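Long-range contacts in inorganic pyrophosphatase (Anaplasma phagocytophilum, PDB 3LD3), which probably catalyses the magnesium-dependent hydrolysis of inorganic pyrophosphate to two phosphate ions, working as a homohexamer: residues Val37-Ser47 with Tyr72-Pro81; Ile107-Leu115 with Tyr138-Ser146. All blocks are in the same frame, centred on the assembly; numbering follows the deposited sequence. Where two conformers were deposited one is given.

Contact 1: residues Val37-Ser47 with Tyr72-Pro81; sequences VNVVIEVSQDS and YYPCNYGFIP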
ATOM      1  N   VAL A  37      21.856  19.349  -6.055  1.00  9.61           N
ATOM      2  CA  VAL A  37      22.649  18.151  -6.236  1.00  8.99           C
ATOM      3  C   VAL A  37      21.738  17.010  -6.615  1.00  8.44           C
ATOM      4  O   VAL A  37      20.535  17.049  -6.312  1.00  9.30           O
ATOM      5  CB  VAL A  37      23.455  17.769  -4.956  1.00  9.26           C
ATOM      6  CG1 VAL A  37      24.493  18.885  -4.595  1.00  8.56           C
ATOM      7  CG2 VAL A  37      22.531  17.555  -3.741  1.00  7.18           C
ATOM      8  N   ASN A  38      22.322  16.011  -7.268  1.00  8.74           N
ATOM      9  CA  ASN A  38      21.629  14.764  -7.575  1.00  7.38           C
ATOM     10  C   ASN A  38      21.756  13.782  -6.417  1.00  8.03           C
ATOM     11  O   ASN A  38      22.841  13.609  -5.836  1.00  8.79           O
ATOM     12  CB  ASN A  38      22.220  14.113  -8.840  1.00  8.32           C
ATOM     13  CG  ASN A  38      22.104  14.963 -10.060  1.00  8.43           C
ATOM     14  OD1 ASN A  38      21.168  15.759 -10.181  1.00  9.27           O
ATOM     15  ND2 ASN A  38      23.037  14.782 -11.032  1.00 11.81           N
ATOM     16  N   VAL A  39      20.649  13.105  -6.107  1.00  6.82           N
ATOM     17  CA  VAL A  39      20.617  12.069  -5.094  1.00  7.13           C
ATOM     18  C   VAL A  39      20.001  10.827  -5.730  1.00  7.57           C
ATOM     19  O   VAL A  39      18.910  10.896  -6.257  1.00  7.63           O
ATOM     20  CB  VAL A  39      19.825  12.499  -3.841  1.00  7.23           C
ATOM     21  CG1 VAL A  39      19.771  11.352  -2.786  1.00  6.84           C
ATOM     22  CG2 VAL A  39      20.478  13.787  -3.227  1.00  7.07           C
ATOM     23  N   VAL A  40      20.718   9.714  -5.634  1.00  7.69           N
ATOM     24  CA  VAL A  40      20.207   8.394  -6.005  1.00  7.21           C
ATOM     25  C   VAL A  40      19.563   7.823  -4.743  1.00  7.83           C
ATOM     26  O   VAL A  40      20.256   7.619  -3.734  1.00  7.90           O
ATOM     27  CB  VAL A  40      21.339   7.464  -6.498  1.00  7.28           C
ATOM     28  CG1 VAL A  40      20.811   6.032  -6.770  1.00  7.66           C
ATOM     29  CG2 VAL A  40      22.010   8.008  -7.728  1.00  7.22           C
ATOM     30  N   ILE A  41      18.255   7.589  -4.794  1.00  7.36           N
ATOM     31  CA  ILE A  41      17.485   7.104  -3.658  1.00  6.40           C
ATOM     32  C   ILE A  41      17.762   5.625  -3.453  1.00  7.92           C
ATOM     33  O   ILE A  41      17.770   4.833  -4.417  1.00  7.81           O
ATOM     34  CB  ILE A  41      15.961   7.389  -3.814  1.00  6.51           C
ATOM     35  CG1 ILE A  41      15.693   8.888  -3.918  1.00  7.58           C
ATOM     36  CG2 ILE A  41      15.135   6.771  -2.652  1.00  6.47           C
ATOM     37  CD1 ILE A  41      16.273   9.708  -2.719  1.00  7.84           C
ATOM     38  N   GLU A  42      18.047   5.281  -2.208  1.00  7.31           N
ATOM     39  CA  GLU A  42      18.191   3.880  -1.782  1.00  7.64           C
ATOM     40  C   GLU A  42      17.017   3.387  -0.962  1.00  7.36           C
ATOM     41  O   GLU A  42      16.658   2.195  -1.065  1.00  7.85           O
ATOM     42  CB  GLU A  42      19.500   3.706  -0.994  1.00  7.30           C
ATOM     43  CG  GLU A  42      20.720   3.886  -1.920  1.00  9.59           C
ATOM     44  CD  GLU A  42      22.024   3.925  -1.166  1.00 14.12           C
ATOM     45  OE1 GLU A  42      22.053   4.653  -0.165  1.00 15.08           O
ATOM     46  OE2 GLU A  42      22.987   3.247  -1.586  1.00 14.87           O
ATOM     47  N   VAL A  43      16.454   4.242  -0.109  1.00  7.23           N
ATOM     48  CA  VAL A  43      15.325   3.873   0.728  1.00  7.19           C
ATOM     49  C   VAL A  43      14.237   4.925   0.623  1.00  7.65           C
ATOM     50  O   VAL A  43      14.502   6.142   0.808  1.00  8.07           O
ATOM     51  CB  VAL A  43      15.725   3.697   2.245  1.00  7.69           C
ATOM     52  CG1 VAL A  43      14.504   3.311   3.095  1.00  9.10           C
ATOM     53  CG2 VAL A  43      16.819   2.636   2.407  1.00  7.09           C
ATOM     54  N   SER A  44      13.014   4.479   0.375  1.00  6.79           N
ATOM     55  CA  SER A  44      11.880   5.376   0.248  1.00  8.14           C
ATOM     56  C   SER A  44      11.399   5.877   1.603  1.00  8.12           C
ATOM     57  O   SER A  44      11.394   5.139   2.587  1.00  7.70           O
ATOM     58  CB  SER A  44      10.704   4.674  -0.424  1.00  8.99           C
ATOM     59  OG  SER A  44      11.036   4.202  -1.711  1.00  9.43           O
ATOM     60  N   GLN A  45      10.918   7.114   1.620  1.00  8.48           N
ATOM     61  CA  GLN A  45      10.269   7.672   2.781  1.00 10.54           C
ATOM     62  C   GLN A  45       9.100   6.805   3.245  1.00 10.48           C
ATOM     63  O   GLN A  45       8.342   6.260   2.445  1.00  9.45           O
ATOM     64  CB  GLN A  45       9.748   9.055   2.393  1.00 10.89           C
ATOM     65  CG  GLN A  45       9.279   9.943   3.453  1.00 14.36           C
ATOM     66  CD  GLN A  45       9.027  11.314   2.796  1.00 17.43           C
ATOM     67  OE1 GLN A  45       9.925  12.145   2.737  1.00 18.71           O
ATOM     68  NE2 GLN A  45       7.868  11.430   2.107  1.00 20.88           N
ATOM     69  N   ASP A  46       9.007   6.622   4.559  1.00 10.53           N
ATOM     70  CA  ASP A  46       7.875   5.964   5.169  1.00 12.05           C
ATOM     71  C   ASP A  46       7.728   4.495   4.776  1.00 11.80           C
ATOM     72  O   ASP A  46       6.620   3.986   4.768  1.00 14.43           O
ATOM     73  CB  ASP A  46       6.588   6.739   4.854  1.00 12.74           C
ATOM     74  CG  ASP A  46       6.621   8.166   5.401  1.00 17.37           C
ATOM     75  OD1 ASP A  46       7.404   8.440   6.332  1.00 19.50           O
ATOM     76  OD2 ASP A  46       5.908   9.057   4.872  1.00 19.89           O
ATOM     77  N   SER A  47       8.822   3.840   4.400  1.00 10.37           N
ATOM     78  CA  SER A  47       8.764   2.472   3.907  1.00  9.90           C
ATOM     79  C   SER A  47       8.931   1.469   5.049  1.00  9.49           C
ATOM     80  O   SER A  47       9.243   1.839   6.174  1.00  8.41           O
ATOM     81  CB  SER A  47       9.870   2.244   2.872  1.00 10.03           C
ATOM     82  OG  SER A  47      11.157   2.563   3.401  1.00  9.44           O
ATOM     83  N   TYR A  72      11.624   3.455  10.870  1.00  6.96           N
ATOM     84  CA  TYR A  72      11.551   3.621   9.405  1.00  7.33           C
ATOM     85  C   TYR A  72      12.256   4.916   9.068  1.00  7.64           C
ATOM     86  O   TYR A  72      12.276   5.859   9.875  1.00  6.46           O
ATOM     87  CB  TYR A  72      10.067   3.591   8.897  1.00  7.48           C
ATOM     88  CG  TYR A  72       9.263   4.768   9.375  1.00  7.29           C
ATOM     89  CD1 TYR A  72       9.239   5.957   8.667  1.00  9.95           C
ATOM     90  CD2 TYR A  72       8.502   4.685  10.545  1.00  7.82           C
ATOM     91  CE1 TYR A  72       8.530   7.065   9.108  1.00 10.05           C
ATOM     92  CE2 TYR A  72       7.787   5.765  11.015  1.00  8.52           C
ATOM     93  CZ  TYR A  72       7.786   6.973  10.305  1.00 10.61           C
ATOM     94  OH  TYR A  72       7.117   8.112  10.779  1.00  9.48           O
ATOM     95  N   TYR A  73      12.837   4.984   7.866  1.00  8.28           N
ATOM     96  CA  TYR A  73      13.493   6.229   7.424  1.00  9.29           C
ATOM     97  C   TYR A  73      12.472   7.364   7.302  1.00 10.53           C
ATOM     98  O   TYR A  73      11.496   7.244   6.577  1.00 11.99           O
ATOM     99  CB  TYR A  73      14.237   5.985   6.111  1.00  9.87           C
ATOM    100  CG  TYR A  73      15.571   5.304   6.335  1.00  9.49           C
ATOM    101  CD1 TYR A  73      16.748   6.065   6.404  1.00 11.72           C
ATOM    102  CD2 TYR A  73      15.654   3.928   6.516  1.00 11.49           C
ATOM    103  CE1 TYR A  73      17.987   5.450   6.633  1.00 13.96           C
ATOM    104  CE2 TYR A  73      16.882   3.294   6.760  1.00 13.15           C
ATOM    105  CZ  TYR A  73      18.042   4.086   6.816  1.00 13.74           C
ATOM    106  OH  TYR A  73      19.232   3.443   7.036  1.00 18.34           O
ATOM    107  N   PRO A  74      12.703   8.489   8.006  1.00 12.19           N
ATOM    108  CA  PRO A  74      11.692   9.561   8.015  1.00 13.37           C
ATOM    109  C   PRO A  74      11.658  10.458   6.768  1.00 13.24           C
ATOM    110  O   PRO A  74      10.772  11.329   6.629  1.00 15.61           O
ATOM    111  CB  PRO A  74      12.051  10.346   9.265  1.00 13.30           C
ATOM    112  CG  PRO A  74      13.505  10.169   9.448  1.00 13.07           C
ATOM    113  CD  PRO A  74      13.736   8.711   9.028  1.00 12.23           C
ATOM    114  N   CYS A  75      12.633  10.271   5.888  1.00 12.31           N
ATOM    115  CA  CYS A  75      12.698  10.940   4.588  1.00 11.89           C
ATOM    116  C   CYS A  75      13.152   9.856   3.619  1.00 10.62           C
ATOM    117  O   CYS A  75      13.620   8.797   4.037  1.00  9.58           O
ATOM    118  CB  CYS A  75      13.731  12.076   4.566  1.00 10.79           C
ATOM    119  SG  CYS A  75      13.549  13.304   5.808  1.00 13.84           S
ATOM    120  N   ASN A  76      13.043  10.133   2.327  1.00  9.35           N
ATOM    121  CA  ASN A  76      13.767   9.362   1.357  1.00  9.13           C
ATOM    122  C   ASN A  76      15.249   9.472   1.685  1.00  9.57           C
ATOM    123  O   ASN A  76      15.716  10.506   2.199  1.00 10.99           O
ATOM    124  CB  ASN A  76      13.489   9.895  -0.048  1.00  7.49           C
ATOM    125  CG  ASN A  76      12.035   9.896  -0.362  1.00  9.33           C
ATOM    126  OD1 ASN A  76      11.438   8.833  -0.559  1.00  8.31           O
ATOM    127  ND2 ASN A  76      11.421  11.070  -0.358  1.00  7.94           N
ATOM    128  N   TYR A  77      15.974   8.393   1.478  1.00  9.32           N
ATOM    129  CA  TYR A  77      17.384   8.337   1.813  1.00  9.13           C
ATOM    130  C   TYR A  77      18.232   7.803   0.674  1.00  8.95           C
ATOM    131  O   TYR A  77      17.944   6.770   0.085  1.00  8.48           O
ATOM    132  CB  TYR A  77      17.559   7.473   3.048  1.00  9.21           C
ATOM    133  CG  TYR A  77      18.953   7.356   3.588  1.00 10.43           C
ATOM    134  CD1 TYR A  77      19.496   8.381   4.347  1.00 12.83           C
ATOM    135  CD2 TYR A  77      19.708   6.210   3.385  1.00 11.95           C
ATOM    136  CE1 TYR A  77      20.764   8.262   4.892  1.00 14.06           C
ATOM    137  CE2 TYR A  77      20.989   6.090   3.905  1.00 15.62           C
ATOM    138  CZ  TYR A  77      21.500   7.123   4.674  1.00 13.45           C
ATOM    139  OH  TYR A  77      22.774   7.022   5.196  1.00 15.89           O
ATOM    140  N   GLY A  78      19.311   8.507   0.377  1.00  8.46           N
ATOM    141  CA  GLY A  78      20.232   8.044  -0.623  1.00  8.60           C
ATOM    142  C   GLY A  78      21.535   8.788  -0.576  1.00  8.91           C
ATOM    143  O   GLY A  78      21.933   9.287   0.492  1.00  8.66           O
ATOM    144  N   PHE A  79      22.209   8.821  -1.706  1.00  8.76           N
ATOM    145  CA  PHE A  79      23.555   9.392  -1.793  1.00  9.21           C
ATOM    146  C   PHE A  79      23.811  10.263  -3.021  1.00  9.70           C
ATOM    147  O   PHE A  79      23.157  10.127  -4.063  1.00  9.37           O
ATOM    148  CB  PHE A  79      24.608   8.271  -1.733  1.00  9.26           C
ATOM    149  CG  PHE A  79      24.672   7.445  -2.986  1.00 10.62           C
ATOM    150  CD1 PHE A  79      25.588   7.720  -3.983  1.00 10.33           C
ATOM    151  CD2 PHE A  79      23.775   6.391  -3.180  1.00 11.86           C
ATOM    152  CE1 PHE A  79      25.633   6.966  -5.144  1.00 10.44           C
ATOM    153  CE2 PHE A  79      23.807   5.645  -4.362  1.00 11.79           C
ATOM    154  CZ  PHE A  79      24.727   5.919  -5.337  1.00 11.45           C
ATOM    155  N   ILE A  80      24.767  11.178  -2.887  1.00  8.55           N
ATOM    156  CA  ILE A  80      25.199  12.006  -4.010  1.00  8.19           C
ATOM    157  C   ILE A  80      26.284  11.270  -4.783  1.00  8.77           C
ATOM    158  O   ILE A  80      27.370  10.972  -4.239  1.00  9.02           O
ATOM    159  CB  ILE A  80      25.750  13.392  -3.550  1.00  8.03           C
ATOM    160  CG1 ILE A  80      24.777  14.115  -2.614  1.00  8.59           C
ATOM    161  CG2 ILE A  80      26.055  14.233  -4.770  1.00  7.92           C
ATOM    162  CD1 ILE A  80      25.351  15.408  -1.991  1.00  8.24           C
ATOM    163  N   PRO A  81      26.018  10.936  -6.050  1.00 10.46           N
ATOM    164  CA  PRO A  81      27.073  10.304  -6.848  1.00 11.28           C
ATOM    165  C   PRO A  81      28.339  11.147  -6.983  1.00 13.21           C
ATOM    166  O   PRO A  81      28.267  12.375  -7.005  1.00 12.53           O
ATOM    167  CB  PRO A  81      26.417  10.139  -8.234  1.00 11.79           C
ATOM    168  CG  PRO A  81      24.977  10.130  -7.986  1.00 12.06           C
ATOM    169  CD  PRO A  81      24.770  11.100  -6.830  1.00 10.59           C
TER
HETATM  170  O   HOH W   1       8.043  10.825   7.211  1.00 21.61           O
HETATM  171  O   HOH W   2      12.260   2.640   6.134  1.00  7.12           O
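Tyr-77 O accepts two backbone hydrogen bonds, from Glu-42 N at 2.7 Å and from Val-43 N at 2.9 Å. Tyr-77 N returns a bond to Val-43 O at 2.8 Å. Two residues thus face one, which is a classic beta bulge, and the register of the antiparallel pairing shifts by one there. Before the bulge, Val-40 and Phe-79 form a hydrogen-bonded pair. Beyond it, the side chain of Asn-76 adds a bond to the backbone: Gln-45 N gives a straight bond to Asn-76 OD1 (2.8 Å, 170°), reaching it from above the amide plane. Asn-76 OD1 also accepts from Val-101 N, and its ND2 binds Val-95 O, so the amide is fixed at both ends. Water 1 joins Asp-46 OD1 to Pro-74 O.

The strands 37-41 and 76-79 are neighbours in the curled main sheet of the pyrophosphatase fold. The residue opposite the bulge, Tyr-77, is a predicted substrate-binding residue, whose OH is hydrogen-bonded with Lys-126 NZ.

On the sheet face of Val-40 and Phe-79, Phe-79 CG lies between its backbone N and carbonyl carbon (chi1 72°). This lays the ring alongside Val-40, whose CB makes a CH-pi contact over one ring face, 4.2 Å from the centroid. The Glu-42 carboxylate approaches the same ring obliquely, while its OE2 accepts a hydrogen bond from Phe-54 N. Val-43 CG1 packs on Tyr-73 CD2 at 3.7 Å. Pro-81 CG also meets Val-40 CG2. At the end of the strand Ile-80 CD1 touches Val-37 CG2 at 4.0 Å.

Contact 2: residues Ile107-Leu115 with Tyr138-Ser146; sequences ICVRPVGVL and YYGNIVNYS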
ATOM      1  N   ILE A 107      16.938  12.080  -7.992  1.00  7.67           N
ATOM      2  CA  ILE A 107      16.176  13.319  -7.810  1.00  7.33           C
ATOM      3  C   ILE A 107      17.130  14.477  -7.552  1.00  7.28           C
ATOM      4  O   ILE A 107      18.134  14.315  -6.865  1.00  8.16           O
ATOM      5  CB  ILE A 107      15.109  13.169  -6.690  1.00  6.99           C
ATOM      6  CG1 ILE A 107      14.255  14.442  -6.514  1.00  7.70           C
ATOM      7  CG2 ILE A 107      15.746  12.757  -5.323  1.00  6.70           C
ATOM      8  CD1 ILE A 107      13.101  14.273  -5.533  1.00  6.95           C
ATOM      9  N   CYS A 108      16.800  15.626  -8.141  1.00  7.50           N
ATOM     10  CA  CYS A 108      17.526  16.876  -7.993  1.00  7.42           C
ATOM     11  C   CYS A 108      16.994  17.626  -6.772  1.00  7.74           C
ATOM     12  O   CYS A 108      15.791  17.921  -6.657  1.00  7.87           O
ATOM     13  CB  CYS A 108      17.415  17.699  -9.278  1.00  8.14           C
ATOM     14  SG  CYS A 108      18.385  19.221  -9.209  1.00 10.98           S
ATOM     15  N   VAL A 109      17.898  17.925  -5.839  1.00  7.96           N
ATOM     16  CA  VAL A 109      17.506  18.466  -4.551  1.00  8.45           C
ATOM     17  C   VAL A 109      18.374  19.659  -4.139  1.00  8.62           C
ATOM     18  O   VAL A 109      19.466  19.860  -4.657  1.00  8.41           O
ATOM     19  CB  VAL A 109      17.588  17.387  -3.435  1.00  7.86           C
ATOM     20  CG1 VAL A 109      16.793  16.087  -3.888  1.00  7.86           C
ATOM     21  CG2 VAL A 109      19.071  17.016  -3.126  1.00  9.03           C
ATOM     22  N   ARG A 110      17.824  20.428  -3.212  1.00  8.82           N
ATOM     23  CA  ARG A 110      18.492  21.584  -2.638  1.00 10.10           C
ATOM     24  C   ARG A 110      18.810  21.258  -1.189  1.00  9.28           C
ATOM     25  O   ARG A 110      17.882  21.022  -0.424  1.00  8.80           O
ATOM     26  CB  ARG A 110      17.544  22.775  -2.564  1.00 11.35           C
ATOM     27  CG  ARG A 110      17.192  23.447  -3.794  1.00 16.78           C
ATOM     28  CD  ARG A 110      16.592  24.812  -3.403  1.00 22.00           C
ATOM     29  NE  ARG A 110      15.213  24.754  -2.886  1.00 21.36           N
ATOM     30  CZ  ARG A 110      14.848  25.067  -1.640  1.00 15.80           C
ATOM     31  NH1 ARG A 110      15.728  25.346  -0.728  1.00 16.09           N
ATOM     32  NH2 ARG A 110      13.577  25.061  -1.309  1.00 19.57           N
ATOM     33  N   PRO A 111      20.100  21.230  -0.803  1.00  9.95           N
ATOM     34  CA  PRO A 111      20.441  21.040   0.623  1.00  9.67           C
ATOM     35  C   PRO A 111      19.927  22.171   1.498  1.00  9.51           C
ATOM     36  O   PRO A 111      20.060  23.367   1.128  1.00  9.08           O
ATOM     37  CB  PRO A 111      21.973  21.037   0.631  1.00 10.10           C
ATOM     38  CG  PRO A 111      22.358  20.748  -0.764  1.00 11.85           C
ATOM     39  CD  PRO A 111      21.307  21.351  -1.628  1.00 10.57           C
ATOM     40  N   VAL A 112      19.371  21.821   2.646  1.00  9.09           N
ATOM     41  CA  VAL A 112      18.868  22.827   3.592  1.00  9.29           C
ATOM     42  C   VAL A 112      19.539  22.761   4.969  1.00  9.41           C
ATOM     43  O   VAL A 112      19.341  23.666   5.798  1.00 10.13           O
ATOM     44  CB  VAL A 112      17.318  22.821   3.754  1.00  9.18           C
ATOM     45  CG1 VAL A 112      16.640  23.089   2.394  1.00 11.21           C
ATOM     46  CG2 VAL A 112      16.777  21.525   4.450  1.00  8.66           C
ATOM     47  N   GLY A 113      20.340  21.737   5.210  1.00  9.15           N
ATOM     48  CA  GLY A 113      21.023  21.611   6.485  1.00 10.05           C
ATOM     49  C   GLY A 113      21.767  20.306   6.551  1.00  9.91           C
ATOM     50  O   GLY A 113      21.766  19.496   5.607  1.00  9.66           O
ATOM     51  N   VAL A 114      22.428  20.096   7.663  1.00  9.50           N
ATOM     52  CA  VAL A 114      23.154  18.863   7.870  1.00  9.28           C
ATOM     53  C   VAL A 114      23.162  18.516   9.346  1.00 10.49           C
ATOM     54  O   VAL A 114      23.349  19.403  10.184  1.00 10.36           O
ATOM     55  CB  VAL A 114      24.559  18.951   7.268  1.00  9.88           C
ATOM     56  CG1 VAL A 114      25.316  20.192   7.762  1.00  8.70           C
ATOM     57  CG2 VAL A 114      25.311  17.668   7.490  1.00  9.77           C
ATOM     58  N   LEU A 115      22.920  17.240   9.642  1.00 10.01           N
ATOM     59  CA  LEU A 115      22.961  16.765  11.006  1.00 10.38           C
ATOM     60  C   LEU A 115      24.308  16.107  11.186  1.00 10.92           C
ATOM     61  O   LEU A 115      24.620  15.099  10.538  1.00 10.20           O
ATOM     62  CB  LEU A 115      21.832  15.774  11.289  1.00 10.31           C
ATOM     63  CG  LEU A 115      21.710  15.247  12.705  1.00 10.89           C
ATOM     64  CD1 LEU A 115      21.551  16.391  13.729  1.00 11.05           C
ATOM     65  CD2 LEU A 115      20.522  14.222  12.773  1.00  9.73           C
ATOM     66  N   TYR A 138       6.388  23.134  -3.623  1.00  9.72           N
ATOM     67  CA  TYR A 138       5.891  23.049  -2.243  1.00  9.90           C
ATOM     68  C   TYR A 138       6.877  23.530  -1.174  1.00 10.15           C
ATOM     69  O   TYR A 138       6.471  24.203  -0.208  1.00  9.71           O
ATOM     70  CB  TYR A 138       5.493  21.608  -1.923  1.00  9.78           C
ATOM     71  CG  TYR A 138       4.749  21.427  -0.624  1.00 10.97           C
ATOM     72  CD1 TYR A 138       3.373  21.609  -0.569  1.00 12.43           C
ATOM     73  CD2 TYR A 138       5.408  21.025   0.540  1.00 14.30           C
ATOM     74  CE1 TYR A 138       2.657  21.423   0.637  1.00 14.22           C
ATOM     75  CE2 TYR A 138       4.705  20.860   1.743  1.00 15.79           C
ATOM     76  CZ  TYR A 138       3.331  21.040   1.771  1.00 16.02           C
ATOM     77  OH  TYR A 138       2.594  20.868   2.943  1.00 16.41           O
ATOM     78  N   TYR A 139       8.160  23.194  -1.336  1.00  9.46           N
ATOM     79  CA  TYR A 139       9.176  23.496  -0.319  1.00  9.51           C
ATOM     80  C   TYR A 139       9.947  24.761  -0.631  1.00 10.06           C
ATOM     81  O   TYR A 139      11.028  24.963  -0.099  1.00 11.07           O
ATOM     82  CB  TYR A 139      10.150  22.329  -0.185  1.00  9.48           C
ATOM     83  CG  TYR A 139       9.462  21.025   0.201  1.00  8.02           C
ATOM     84  CD1 TYR A 139       9.226  20.709   1.536  1.00  8.89           C
ATOM     85  CD2 TYR A 139       9.035  20.131  -0.754  1.00  8.70           C
ATOM     86  CE1 TYR A 139       8.593  19.532   1.883  1.00 11.17           C
ATOM     87  CE2 TYR A 139       8.394  18.941  -0.405  1.00  9.65           C
ATOM     88  CZ  TYR A 139       8.186  18.654   0.906  1.00  9.74           C
ATOM     89  OH  TYR A 139       7.548  17.481   1.279  1.00  9.13           O
ATOM     90  N   GLY A 140       9.380  25.614  -1.467  1.00 10.22           N
ATOM     91  CA  GLY A 140      10.043  26.862  -1.869  1.00  9.91           C
ATOM     92  C   GLY A 140      10.500  27.786  -0.772  1.00 11.20           C
ATOM     93  O   GLY A 140      11.492  28.491  -0.936  1.00 12.01           O
ATOM     94  N   ASN A 141       9.753  27.821   0.320  1.00 10.97           N
ATOM     95  CA  ASN A 141      10.093  28.681   1.451  1.00 12.50           C
ATOM     96  C   ASN A 141      10.864  27.938   2.526  1.00 12.66           C
ATOM     97  O   ASN A 141      11.087  28.492   3.605  1.00 13.60           O
ATOM     98  CB  ASN A 141       8.834  29.365   2.026  1.00 12.51           C
ATOM     99  CG  ASN A 141       8.268  30.439   1.106  1.00 12.81           C
ATOM    100  OD1 ASN A 141       9.013  31.105   0.390  1.00 14.08           O
ATOM    101  ND2 ASN A 141       6.955  30.659   1.171  1.00 11.00           N
ATOM    102  N   ILE A 142      11.256  26.692   2.265  1.00 12.67           N
ATOM    103  CA  ILE A 142      12.137  25.945   3.161  1.00 13.34           C
ATOM    104  C   ILE A 142      13.563  26.157   2.681  1.00 14.03           C
ATOM    105  O   ILE A 142      13.957  25.598   1.657  1.00 15.34           O
ATOM    106  CB  ILE A 142      11.811  24.433   3.206  1.00 13.33           C
ATOM    107  CG1 ILE A 142      10.375  24.216   3.644  1.00 13.88           C
ATOM    108  CG2 ILE A 142      12.773  23.721   4.135  1.00 12.67           C
ATOM    109  CD1 ILE A 142      10.053  24.770   5.067  1.00 14.34           C
ATOM    110  N   VAL A 143      14.326  26.998   3.360  1.00 14.62           N
ATOM    111  CA  VAL A 143      15.703  27.320   2.937  0.50 15.22           C
ATOM    112  C   VAL A 143      16.770  26.742   3.862  1.00 14.18           C
ATOM    113  O   VAL A 143      17.838  26.343   3.408  1.00 13.55           O
ATOM    114  CB  VAL A 143      15.940  28.820   2.801  0.50 16.34           C
ATOM    115  CG1 VAL A 143      17.183  29.051   1.927  0.50 16.67           C
ATOM    116  CG2 VAL A 143      14.708  29.522   2.194  0.50 17.70           C
ATOM    117  N   ASN A 144      16.463  26.703   5.165  1.00 12.47           N
ATOM    118  CA  ASN A 144      17.329  26.091   6.155  1.00 11.90           C
ATOM    119  C   ASN A 144      16.504  25.091   6.924  1.00 10.64           C
ATOM    120  O   ASN A 144      15.277  25.197   6.970  1.00  9.96           O
ATOM    121  CB  ASN A 144      17.916  27.127   7.143  1.00 11.65           C
ATOM    122  CG  ASN A 144      18.996  27.967   6.513  1.00 13.29           C
ATOM    123  OD1 ASN A 144      20.105  27.498   6.269  1.00 12.09           O
ATOM    124  ND2 ASN A 144      18.672  29.226   6.223  1.00 18.22           N
ATOM    125  N   TYR A 145      17.192  24.134   7.531  1.00 10.76           N
ATOM    126  CA  TYR A 145      16.560  23.071   8.315  1.00 11.51           C
ATOM    127  C   TYR A 145      15.612  23.650   9.367  1.00 11.84           C
ATOM    128  O   TYR A 145      14.585  23.066   9.675  1.00 12.29           O
ATOM    129  CB  TYR A 145      17.636  22.195   8.988  1.00 11.12           C
ATOM    130  CG  TYR A 145      18.345  22.915  10.106  1.00 12.06           C
ATOM    131  CD1 TYR A 145      17.837  22.882  11.414  1.00 14.23           C
ATOM    132  CD2 TYR A 145      19.484  23.659   9.873  1.00 11.55           C
ATOM    133  CE1 TYR A 145      18.427  23.575  12.424  1.00 15.52           C
ATOM    134  CE2 TYR A 145      20.109  24.357  10.904  1.00 12.01           C
ATOM    135  CZ  TYR A 145      19.579  24.306  12.177  1.00 15.77           C
ATOM    136  OH  TYR A 145      20.201  24.994  13.194  1.00 17.76           O
ATOM    137  N   SER A 146      15.960  24.822   9.908  1.00 11.84           N
ATOM    138  CA  SER A 146      15.183  25.457  10.954  1.00 11.62           C
ATOM    139  C   SER A 146      13.856  26.030  10.455  1.00 12.17           C
ATOM    140  O   SER A 146      13.037  26.438  11.253  1.00 12.83           O
ATOM    141  CB  SER A 146      16.019  26.549  11.614  1.00 12.44           C
ATOM    142  OG  SER A 146      16.656  27.348  10.648  1.00 13.50           O
TER
HETATM  143  O   HOH W   3      19.176  25.763   0.800  1.00 23.98           O
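Arg-110 bends at chi3 (-76°), which turns its guanidinium end-on to Ile-142 O in the 138-146 loop. Val-112 has CG1 anti to its carbonyl carbon (chi1 -59°), and this branch lies against the same part of the loop. NH1 and NH2 of Arg-110 both hydrogen-bond to Ile-142 O, each at 3.0 Å. The oxygen lies close to the guanidinium plane, so one carbonyl is held by two nitrogens and the flat group has a set orientation. Tyr-139 O is 2.8 Å from Arg-110 NH2, also at the guanidinium edge. Tyr-139 to Ile-142 is a type I beta turn, closed by a hydrogen bond from Ile-142 N to Tyr-139 O.

The contact ties the long strand 106-119 to the loop between strand 122-131 and helix 150-162. Within strand 106-119, Val-112 and Gly-113 form a classic beta bulge facing Leu-128 of strand 122-131. From the loop, Tyr-145 N makes a weak hydrogen bond to Val-112 O (2.8 Å, 128°). Water 3 donates to both Pro-111 O and Val-143 O. Val-112 CB packs on Val-143 O at 3.6 Å, and its CG1 reaches Ile-142 CG2 at 4.3 Å. The Tyr-145 ring meets the Trp-177 ring, while Gly-113 CA is 4.2 Å from Tyr-145 CD2.

Overall arrangement
Contacts 1 and 2 follow one another along the chain and share one sheet, with centres about 14 Å apart. Strands 37-41 and 106-119 are antiparallel neighbours. Val-37 N to Val-109 O (2.8 Å) and Ile-107 N to Val-39 O (2.9 Å) are probable hydrogen bonds between them. Val-39 CG2 packs on Val-109 CG2 at 3.5 Å. Contact 1 reaches the predicted active site through Tyr-77. Its side chain is about 4 Å from a bound phosphate ion, probably from the crystallisation liquor though it may mark the pocket, and about 3 Å from the side chain of Asp-92, a predicted magnesium ligand. Contact 2 is farther out, with the Pro-111 side chain about 12 Å from that of Asp-92.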